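Local coordinates for protein Emp47p (form2) (Saccharomyces cerevisiae, PDB 2A6Z) that serves as a lectin-like cargo receptor in the early secretory pathway, taking part in glycoprotein secretion and in exit of its partner Emp46p from the endoplasmic reticulum, at residues S75-G80 and V112-P117; G101-D106 and K131-T136; D167-K172 and K185-S190. One frame throughout, in Å; residues are numbered along the deposited sequence. Where two conformers were deposited one is given.

Contact 1: S75-G80 and V112-P117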
loop_
_atom_site.group_PDB
_atom_site.type_symbol
_atom_site.label_atom_id
_atom_site.label_comp_id
_atom_site.label_asym_id
_atom_site.label_seq_id
_atom_site.Cartn_x
_atom_site.Cartn_y
_atom_site.Cartn_z
ATOM N N SER A 75 2.546 -14.181 -14.515
ATOM C CA SER A 75 1.116 -13.984 -14.823
ATOM C C SER A 75 0.387 -15.266 -14.430
ATOM O O SER A 75 0.755 -16.342 -14.861
ATOM C CB SER A 75 0.943 -13.849 -16.339
ATOM O OG SER A 75 -0.414 -13.760 -16.692
ATOM N N GLY A 76 -0.635 -15.102 -13.613
ATOM C CA GLY A 76 -1.464 -16.228 -13.168
ATOM C C GLY A 76 -1.994 -15.925 -11.754
ATOM O O GLY A 76 -1.525 -15.141 -10.984
ATOM N N GLN A 77 -3.116 -16.508 -11.431
ATOM C CA GLN A 77 -3.669 -16.344 -10.084
ATOM C C GLN A 77 -2.771 -16.907 -9.032
ATOM O O GLN A 77 -2.230 -18.002 -9.142
ATOM C CB GLN A 77 -5.052 -17.012 -10.054
ATOM C CG GLN A 77 -5.687 -16.644 -8.664
ATOM C CD GLN A 77 -7.134 -17.228 -8.842
ATOM O OE1 GLN A 77 -7.956 -17.227 -7.986
ATOM N NE2 GLN A 77 -7.344 -17.651 -10.110
ATOM N N THR A 78 -2.542 -16.210 -7.949
ATOM C CA THR A 78 -1.697 -16.709 -6.848
ATOM C C THR A 78 -2.374 -16.237 -5.603
ATOM O O THR A 78 -3.304 -15.409 -5.656
ATOM C CB THR A 78 -0.279 -16.104 -6.868
ATOM O OG1 THR A 78 -0.304 -14.829 -6.330
ATOM C CG2 THR A 78 0.351 -16.294 -8.214
ATOM N N ASP A 79 -1.916 -16.702 -4.430
ATOM C CA ASP A 79 -2.364 -16.203 -3.159
ATOM C C ASP A 79 -1.449 -15.097 -2.600
ATOM O O ASP A 79 -1.575 -14.710 -1.449
ATOM C CB ASP A 79 -2.608 -17.351 -2.169
ATOM C CG ASP A 79 -1.330 -18.108 -1.822
ATOM O OD1 ASP A 79 -0.237 -17.635 -1.989
ATOM O OD2 ASP A 79 -1.462 -19.292 -1.373
ATOM N N GLY A 80 -0.573 -14.584 -3.466
ATOM C CA GLY A 80 0.252 -13.430 -3.118
ATOM C C GLY A 80 -0.594 -12.128 -3.174
ATOM O O GLY A 80 -1.777 -12.128 -3.445
ATOM N N VAL A 112 -3.962 -5.054 -3.378
ATOM C CA VAL A 112 -3.948 -5.392 -4.787
ATOM C C VAL A 112 -3.594 -6.874 -4.882
ATOM O O VAL A 112 -2.546 -7.328 -4.427
ATOM C CB VAL A 112 -2.966 -4.506 -5.579
ATOM C CG1 VAL A 112 -2.856 -4.995 -7.006
ATOM C CG2 VAL A 112 -3.387 -3.045 -5.502
ATOM N N ASP A 113 -4.523 -7.645 -5.462
ATOM C CA ASP A 113 -4.317 -9.100 -5.584
ATOM C C ASP A 113 -5.260 -9.621 -6.627
ATOM O O ASP A 113 -6.077 -8.894 -7.230
ATOM C CB ASP A 113 -4.419 -9.844 -4.249
ATOM C CG ASP A 113 -5.831 -10.342 -3.958
ATOM O OD1 ASP A 113 -6.780 -9.530 -4.045
ATOM O OD2 ASP A 113 -5.974 -11.569 -3.699
ATOM N N ASN A 114 -5.175 -10.949 -6.886
ATOM C CA ASN A 114 -5.996 -11.524 -7.942
ATOM C C ASN A 114 -6.663 -12.833 -7.495
ATOM O O ASN A 114 -7.172 -13.558 -8.358
ATOM C CB ASN A 114 -5.227 -11.698 -9.236
ATOM C CG ASN A 114 -4.194 -12.805 -9.217
ATOM O OD1 ASN A 114 -4.123 -13.576 -8.277
ATOM N ND2 ASN A 114 -3.381 -12.825 -10.267
ATOM N N ASN A 115 -6.621 -13.158 -6.209
ATOM C CA ASN A 115 -7.134 -14.446 -5.724
ATOM C C ASN A 115 -8.610 -14.434 -5.357
ATOM O O ASN A 115 -9.106 -15.488 -4.942
ATOM C CB ASN A 115 -6.290 -14.904 -4.522
ATOM C CG ASN A 115 -6.257 -16.436 -4.403
ATOM O OD1 ASN A 115 -6.277 -17.162 -5.399
ATOM N ND2 ASN A 115 -6.178 -16.880 -3.181
ATOM N N GLY A 116 -9.281 -13.291 -5.474
ATOM C CA GLY A 116 -10.672 -13.200 -5.126
ATOM C C GLY A 116 -11.576 -13.474 -6.335
ATOM O O GLY A 116 -11.128 -13.746 -7.439
ATOM N N PRO A 117 -12.873 -13.394 -6.092
ATOM C CA PRO A 117 -13.882 -13.868 -7.079
ATOM C C PRO A 117 -14.020 -12.976 -8.273
ATOM O O PRO A 117 -14.686 -13.389 -9.237
ATOM C CB PRO A 117 -15.174 -13.952 -6.272
ATOM C CG PRO A 117 -14.980 -13.091 -5.102
ATOM C CD PRO A 117 -13.494 -13.036 -4.792
HETATM O O HOH W 1 -2.901 -12.512 -5.929
HETATM O O HOH W 2 -4.189 -13.064 -2.311
#

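Contact 2: G101-D106 and K131-T136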
loop_
_atom_site.group_PDB
_atom_site.type_symbol
_atom_site.label_atom_id
_atom_site.label_comp_id
_atom_site.label_asym_id
_atom_site.label_seq_id
_atom_site.Cartn_x
_atom_site.Cartn_y
_atom_site.Cartn_z
ATOM N N GLY A 101 1.995 -7.782 6.660
ATOM C CA GLY A 101 1.627 -6.652 7.462
ATOM C C GLY A 101 0.624 -7.063 8.541
ATOM O O GLY A 101 0.406 -8.256 8.753
ATOM N N PRO A 102 0.091 -6.096 9.272
ATOM C CA PRO A 102 -0.641 -6.424 10.503
ATOM C C PRO A 102 -2.059 -6.901 10.268
ATOM O O PRO A 102 -2.871 -6.214 9.690
ATOM C CB PRO A 102 -0.610 -5.099 11.278
ATOM C CG PRO A 102 -0.550 -4.059 10.154
ATOM C CD PRO A 102 0.355 -4.659 9.134
ATOM N N VAL A 103 -2.395 -8.084 10.825
ATOM C CA VAL A 103 -3.750 -8.641 10.685
ATOM C C VAL A 103 -4.764 -8.044 11.615
ATOM O O VAL A 103 -5.971 -8.108 11.367
ATOM C CB VAL A 103 -3.669 -10.196 10.847
ATOM C CG1 VAL A 103 -3.443 -10.614 12.294
ATOM C CG2 VAL A 103 -4.923 -10.896 10.310
ATOM N N ASN A 104 -4.315 -7.402 12.687
ATOM C CA ASN A 104 -5.140 -6.735 13.676
ATOM C C ASN A 104 -4.923 -5.248 13.615
ATOM O O ASN A 104 -4.804 -4.608 14.649
ATOM C CB ASN A 104 -4.583 -7.248 15.028
ATOM C CG ASN A 104 -3.075 -6.857 15.177
ATOM O OD1 ASN A 104 -2.215 -6.719 14.246
ATOM N ND2 ASN A 104 -2.645 -6.604 16.434
ATOM N N TYR A 105 -4.862 -4.710 12.394
ATOM C CA TYR A 105 -4.599 -3.246 12.229
ATOM C C TYR A 105 -5.793 -2.418 12.646
ATOM O O TYR A 105 -6.923 -2.898 12.682
ATOM C CB TYR A 105 -4.217 -3.014 10.761
ATOM C CG TYR A 105 -5.330 -3.262 9.803
ATOM C CD1 TYR A 105 -6.160 -2.241 9.306
ATOM C CD2 TYR A 105 -5.571 -4.576 9.333
ATOM C CE1 TYR A 105 -7.186 -2.482 8.415
ATOM C CE2 TYR A 105 -6.608 -4.839 8.443
ATOM C CZ TYR A 105 -7.388 -3.806 7.997
ATOM O OH TYR A 105 -8.432 -4.032 7.102
ATOM N N ASP A 106 -5.504 -1.127 12.897
ATOM C CA ASP A 106 -6.509 -0.109 13.179
ATOM C C ASP A 106 -6.395 0.982 12.146
ATOM O O ASP A 106 -5.506 1.853 12.272
ATOM C CB ASP A 106 -6.210 0.453 14.589
ATOM C CG ASP A 106 -7.211 1.507 15.009
ATOM O OD1 ASP A 106 -8.199 1.727 14.259
ATOM O OD2 ASP A 106 -6.956 2.117 16.073
ATOM N N LYS A 131 -9.746 -6.890 16.853
ATOM C CA LYS A 131 -9.582 -8.328 16.561
ATOM C C LYS A 131 -8.827 -8.463 15.256
ATOM O O LYS A 131 -8.932 -7.667 14.344
ATOM C CB LYS A 131 -10.977 -8.950 16.417
ATOM C CG LYS A 131 -11.727 -9.232 17.730
ATOM C CD LYS A 131 -13.108 -9.825 17.470
ATOM C CE LYS A 131 -14.134 -9.511 18.563
ATOM N NZ LYS A 131 -15.472 -9.128 18.026
ATOM N N PRO A 132 -8.147 -9.565 15.027
ATOM C CA PRO A 132 -7.654 -9.830 13.664
ATOM C C PRO A 132 -8.839 -9.982 12.708
ATOM O O PRO A 132 -9.900 -10.506 12.990
ATOM C CB PRO A 132 -6.904 -11.157 13.876
ATOM C CG PRO A 132 -7.742 -11.803 14.955
ATOM C CD PRO A 132 -7.853 -10.667 15.955
ATOM N N VAL A 133 -8.604 -9.476 11.469
ATOM C CA VAL A 133 -9.593 -9.753 10.419
ATOM C C VAL A 133 -9.576 -11.257 10.073
ATOM O O VAL A 133 -8.595 -11.985 10.239
ATOM C CB VAL A 133 -9.337 -8.886 9.211
ATOM C CG1 VAL A 133 -9.324 -7.388 9.543
ATOM C CG2 VAL A 133 -8.010 -9.243 8.549
ATOM N N ASP A 134 -10.706 -11.704 9.558
ATOM C CA ASP A 134 -10.866 -13.089 9.102
ATOM C C ASP A 134 -10.386 -13.145 7.663
ATOM O O ASP A 134 -11.062 -12.639 6.755
ATOM C CB ASP A 134 -12.308 -13.506 9.232
ATOM C CG ASP A 134 -12.523 -14.980 8.900
ATOM O OD1 ASP A 134 -11.669 -15.552 8.178
ATOM O OD2 ASP A 134 -13.533 -15.492 9.360
ATOM N N LYS A 135 -9.234 -13.729 7.393
ATOM C CA LYS A 135 -8.705 -13.736 6.050
ATOM C C LYS A 135 -9.598 -14.493 5.098
ATOM O O LYS A 135 -9.549 -14.189 3.897
ATOM C CB LYS A 135 -7.265 -14.293 6.037
ATOM C CG LYS A 135 -6.305 -13.353 6.747
ATOM C CD LYS A 135 -4.867 -13.798 6.505
ATOM C CE LYS A 135 -4.165 -14.226 7.770
ATOM N NZ LYS A 135 -2.862 -14.908 7.408
ATOM N N THR A 136 -10.386 -15.441 5.630
ATOM C CA THR A 136 -11.214 -16.232 4.756
ATOM C C THR A 136 -12.417 -15.419 4.262
ATOM O O THR A 136 -13.091 -15.922 3.375
ATOM C CB THR A 136 -11.742 -17.519 5.422
ATOM O OG1 THR A 136 -12.644 -17.177 6.481
ATOM C CG2 THR A 136 -10.598 -18.308 6.031
#

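Contact 3: D167-K172 and K185-S190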
loop_
_atom_site.group_PDB
_atom_site.type_symbol
_atom_site.label_atom_id
_atom_site.label_comp_id
_atom_site.label_asym_id
_atom_site.label_seq_id
_atom_site.Cartn_x
_atom_site.Cartn_y
_atom_site.Cartn_z
ATOM N N ASP A 167 -14.063 18.179 2.133
ATOM C CA ASP A 167 -15.157 17.677 1.286
ATOM C C ASP A 167 -15.913 16.599 2.062
ATOM O O ASP A 167 -16.206 15.532 1.535
ATOM C CB ASP A 167 -14.547 17.195 -0.053
ATOM C CG ASP A 167 -15.586 17.007 -1.160
ATOM O OD1 ASP A 167 -16.788 17.296 -0.958
ATOM O OD2 ASP A 167 -15.164 16.558 -2.255
ATOM N N ASP A 168 -16.209 16.893 3.339
ATOM C CA ASP A 168 -17.013 15.995 4.207
ATOM C C ASP A 168 -16.392 14.613 4.312
ATOM O O ASP A 168 -17.061 13.576 4.247
ATOM C CB ASP A 168 -18.476 15.963 3.686
ATOM C CG ASP A 168 -19.099 17.322 3.901
ATOM O OD1 ASP A 168 -19.183 17.792 5.059
ATOM O OD2 ASP A 168 -19.493 18.011 2.944
ATOM N N ASN A 169 -15.061 14.571 4.564
ATOM C CA ASN A 169 -14.325 13.375 4.870
ATOM C C ASN A 169 -14.339 12.408 3.660
ATOM O O ASN A 169 -14.569 11.220 3.849
ATOM C CB ASN A 169 -14.862 12.627 6.117
ATOM C CG ASN A 169 -15.188 13.593 7.208
ATOM O OD1 ASN A 169 -14.294 14.337 7.688
ATOM N ND2 ASN A 169 -16.434 13.541 7.646
ATOM N N LEU A 170 -14.093 12.942 2.467
ATOM C CA LEU A 170 -14.075 12.066 1.283
ATOM C C LEU A 170 -12.740 11.307 1.234
ATOM O O LEU A 170 -11.653 11.909 1.138
ATOM C CB LEU A 170 -14.222 12.931 0.025
ATOM C CG LEU A 170 -14.319 12.096 -1.286
ATOM C CD1 LEU A 170 -15.588 11.268 -1.285
ATOM C CD2 LEU A 170 -14.270 13.019 -2.480
ATOM N N LEU A 171 -12.838 9.989 1.238
ATOM C CA LEU A 171 -11.694 9.067 1.011
ATOM C C LEU A 171 -11.840 8.574 -0.427
ATOM O O LEU A 171 -12.878 7.991 -0.754
ATOM C CB LEU A 171 -11.760 7.919 1.992
ATOM C CG LEU A 171 -10.748 6.813 1.773
ATOM C CD1 LEU A 171 -9.295 7.334 1.959
ATOM C CD2 LEU A 171 -11.007 5.659 2.747
ATOM N N LYS A 172 -10.825 8.800 -1.236
ATOM C CA LYS A 172 -10.881 8.418 -2.638
ATOM C C LYS A 172 -9.572 7.728 -2.997
ATOM O O LYS A 172 -8.496 8.107 -2.532
ATOM C CB LYS A 172 -11.111 9.650 -3.516
ATOM C CG LYS A 172 -11.168 9.360 -5.012
ATOM C CD LYS A 172 -11.746 10.505 -5.781
ATOM C CE LYS A 172 -10.828 11.644 -5.833
ATOM N NZ LYS A 172 -11.515 12.665 -6.680
ATOM N N LYS A 185 -17.937 7.390 4.270
ATOM C CA LYS A 185 -18.345 6.630 5.453
ATOM C C LYS A 185 -17.209 6.417 6.445
ATOM O O LYS A 185 -17.473 5.910 7.533
ATOM C CB LYS A 185 -18.938 5.272 5.068
ATOM C CG LYS A 185 -20.244 5.387 4.314
ATOM C CD LYS A 185 -20.685 4.072 3.704
ATOM C CE LYS A 185 -21.441 3.072 4.529
ATOM N NZ LYS A 185 -21.649 1.916 3.589
ATOM N N VAL A 186 -15.983 6.775 6.095
ATOM C CA VAL A 186 -14.828 6.566 6.953
ATOM C C VAL A 186 -14.334 7.901 7.475
ATOM O O VAL A 186 -13.885 8.764 6.703
ATOM C CB VAL A 186 -13.699 5.886 6.162
ATOM C CG1 VAL A 186 -12.505 5.558 7.035
ATOM C CG2 VAL A 186 -14.232 4.588 5.533
ATOM N N ARG A 187 -14.466 8.098 8.789
ATOM C CA ARG A 187 -13.962 9.318 9.443
ATOM C C ARG A 187 -12.835 8.860 10.321
ATOM O O ARG A 187 -13.055 8.381 11.450
ATOM C CB ARG A 187 -15.026 10.057 10.259
ATOM C CG ARG A 187 -16.226 10.424 9.346
ATOM C CD ARG A 187 -17.205 11.362 10.008
ATOM N NE ARG A 187 -17.907 10.712 11.139
ATOM C CZ ARG A 187 -18.905 11.264 11.797
ATOM N NH1 ARG A 187 -19.261 12.496 11.464
ATOM N NH2 ARG A 187 -19.534 10.688 12.792
ATOM N N PHE A 188 -11.607 8.941 9.847
ATOM C CA PHE A 188 -10.459 8.498 10.603
ATOM C C PHE A 188 -10.270 9.350 11.854
ATOM O O PHE A 188 -10.326 10.590 11.784
ATOM C CB PHE A 188 -9.163 8.633 9.815
ATOM C CG PHE A 188 -9.056 7.667 8.624
ATOM C CD1 PHE A 188 -8.870 6.309 8.831
ATOM C CD2 PHE A 188 -9.089 8.151 7.326
ATOM C CE1 PHE A 188 -8.720 5.452 7.744
ATOM C CE2 PHE A 188 -8.969 7.287 6.237
ATOM C CZ PHE A 188 -8.781 5.932 6.441
ATOM N N PRO A 189 -10.009 8.756 13.006
ATOM C CA PRO A 189 -9.720 9.565 14.203
ATOM C C PRO A 189 -8.263 9.998 14.200
ATOM O O PRO A 189 -7.374 9.473 13.526
ATOM C CB PRO A 189 -9.979 8.586 15.357
ATOM C CG PRO A 189 -9.567 7.255 14.734
ATOM C CD PRO A 189 -10.014 7.308 13.301
ATOM N N SER A 190 -7.984 11.019 15.014
ATOM C CA SER A 190 -6.659 11.581 15.091
ATOM C C SER A 190 -5.702 10.633 15.812
ATOM O O SER A 190 -6.103 9.778 16.589
ATOM C CB SER A 190 -6.720 12.957 15.797
ATOM O OG SER A 190 -5.518 13.642 15.538
HETATM O O HOH W 3 -18.283 14.840 9.684
#

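Contact 1: S75-G80 and V112-P117
D113 turns its CB toward G80, meeting G80 O at 3.6 Å, where strand 108-113 of the legume-lectin-like beta sandwich gives way toward the following loop, beside the 75-80 loop that leads into strand 81-88. Its carboxylate reaches past this contact to the hydroxyl of Y139. OD2 also accepts the backbone N-H of N115, closing an Asx turn, and a water bridges OD2 to G80 O. N114 then does most of the gripping. With CG between its own N and carbonyl carbon (chi1 72°), its amide lies against the backbone of 76-78 and uses both ends: ND2 donates to G76 O at 3.1 Å, reaching that carbonyl from above its plane, while OD1 receives T78 N at 3.1 Å in the carbonyl plane, on a lone pair. Two bonds to one short run of backbone fix the rotation of the amide. A second water takes the N-H of N114 and lies within hydrogen-bonding distance of G80 O. N115 follows, its side chain crossing that of Q77 at about a right angle, the amide planes 74° apart. Its CB presses on the T78 carbonyl, with N115 CB 3.2 Å from T78 O.

Contact 2: G101-D106 and K131-T136
V103 and V133 make the tight part of this contact, by backbone and side chain together. V133 N donates to V103 O at 3.0 Å, nearly straight at the hydrogen (164°), and the amide sits somewhat off the plane of the carbonyl. The same oxygen receives a CA-H...O contact from P132, whose CA lies 3.3 Å from V103 O, so one carbonyl takes two neighbouring groups of the 131-136 loop. Around it the V103 side chain divides its work. CG1, between N and the carbonyl carbon at a chi1 of 74°, meets P132 CB at 3.8 Å; CG2 meets V133 CG2 at 3.9 Å, the two valines sliding past each other in opposite directions. The other methyl of V133, CG1, is set anti to the carbonyl carbon and comes to Y105 CE2 at 3.9 Å, its side chain crossing that of Y105 at about a right angle. In this legume-lectin-like beta sandwich, two loops meet here: one leads into strand 108-113, the other leaves strand 121-128 toward helix 138-141. N127 serves both, its ND2 bonding to the carbonyl oxygens of Y105 and K131, while the Y105 ring stands edge-to-face with W85. Toward solvent the fit slackens. N104 comes close through its backbone, its CA 4.0 Å from P132 CA, but its side chain leads away from the other loop, and the CB of K131 is directed away from the 101-106 loop. The exposed K135 makes a looser approach, its CE 4.3 Å from V103 CG2, before NZ goes on to a hydrogen bond with the carbonyl oxygen of Q97.

Contact 3: D167-K172 and K185-S190
N169, in a G1 beta bulge with L170 opposite D164, lays its amide against the aliphatic part of R187 where the turn before strand 170-175 meets the loop that follows strand 178-183 in the legume-lectin-like beta sandwich. Both side chains place CG beside the backbone N and opposite the carbonyl carbon (chi1 -43° for N169). With R187 extended at chi2, N169 ND2 lies 3.3 Å from R187 CD and 3.6 Å from R187 CG. A bend at chi3 (-67°) then carries the guanidinium round to a water, its plane 70° from that of the amide. The water accepts from N169 ND2 at 3.0 Å and from R187 NH1 at 3.1 Å, in plane at the guanidinium edge. Deeper in, L171 carries the apolar side: its CD2 reaches V186 CB at 4.4 Å, and its CD1 meets the edge of the F188 ring, 4.3 Å from CE2. V186 CG1 sits over the centre of one face of that ring, which also packs edge-to-face with Y163 and F86. No direct hydrogen bond spans the segments: van der Waals packing joins them, apolar around L171 and amide on methylene at N169, with one water shared by two N-H donors at the outer end.

From the N terminus, contact 1 opens in the loop that crosses from strand 63-72 of one sheet to 81-88 of the other, and the 101-106 loop opens contact 2 before 112-117 closes the first. Contact 2 closes only at 131-136, beyond strand 121-128, so the two cross along the chain. Their centres lie 19 Å apart, and both border the neighbouring strands 81-88, 108-113 and 121-128. Contact 3 follows in series: 167-172, at the start of strand 170-175, meets 185-190, just past strand 178-183, closing the base of that hairpin at the margin of the other sheet before the chain returns to the first as strand 192-200.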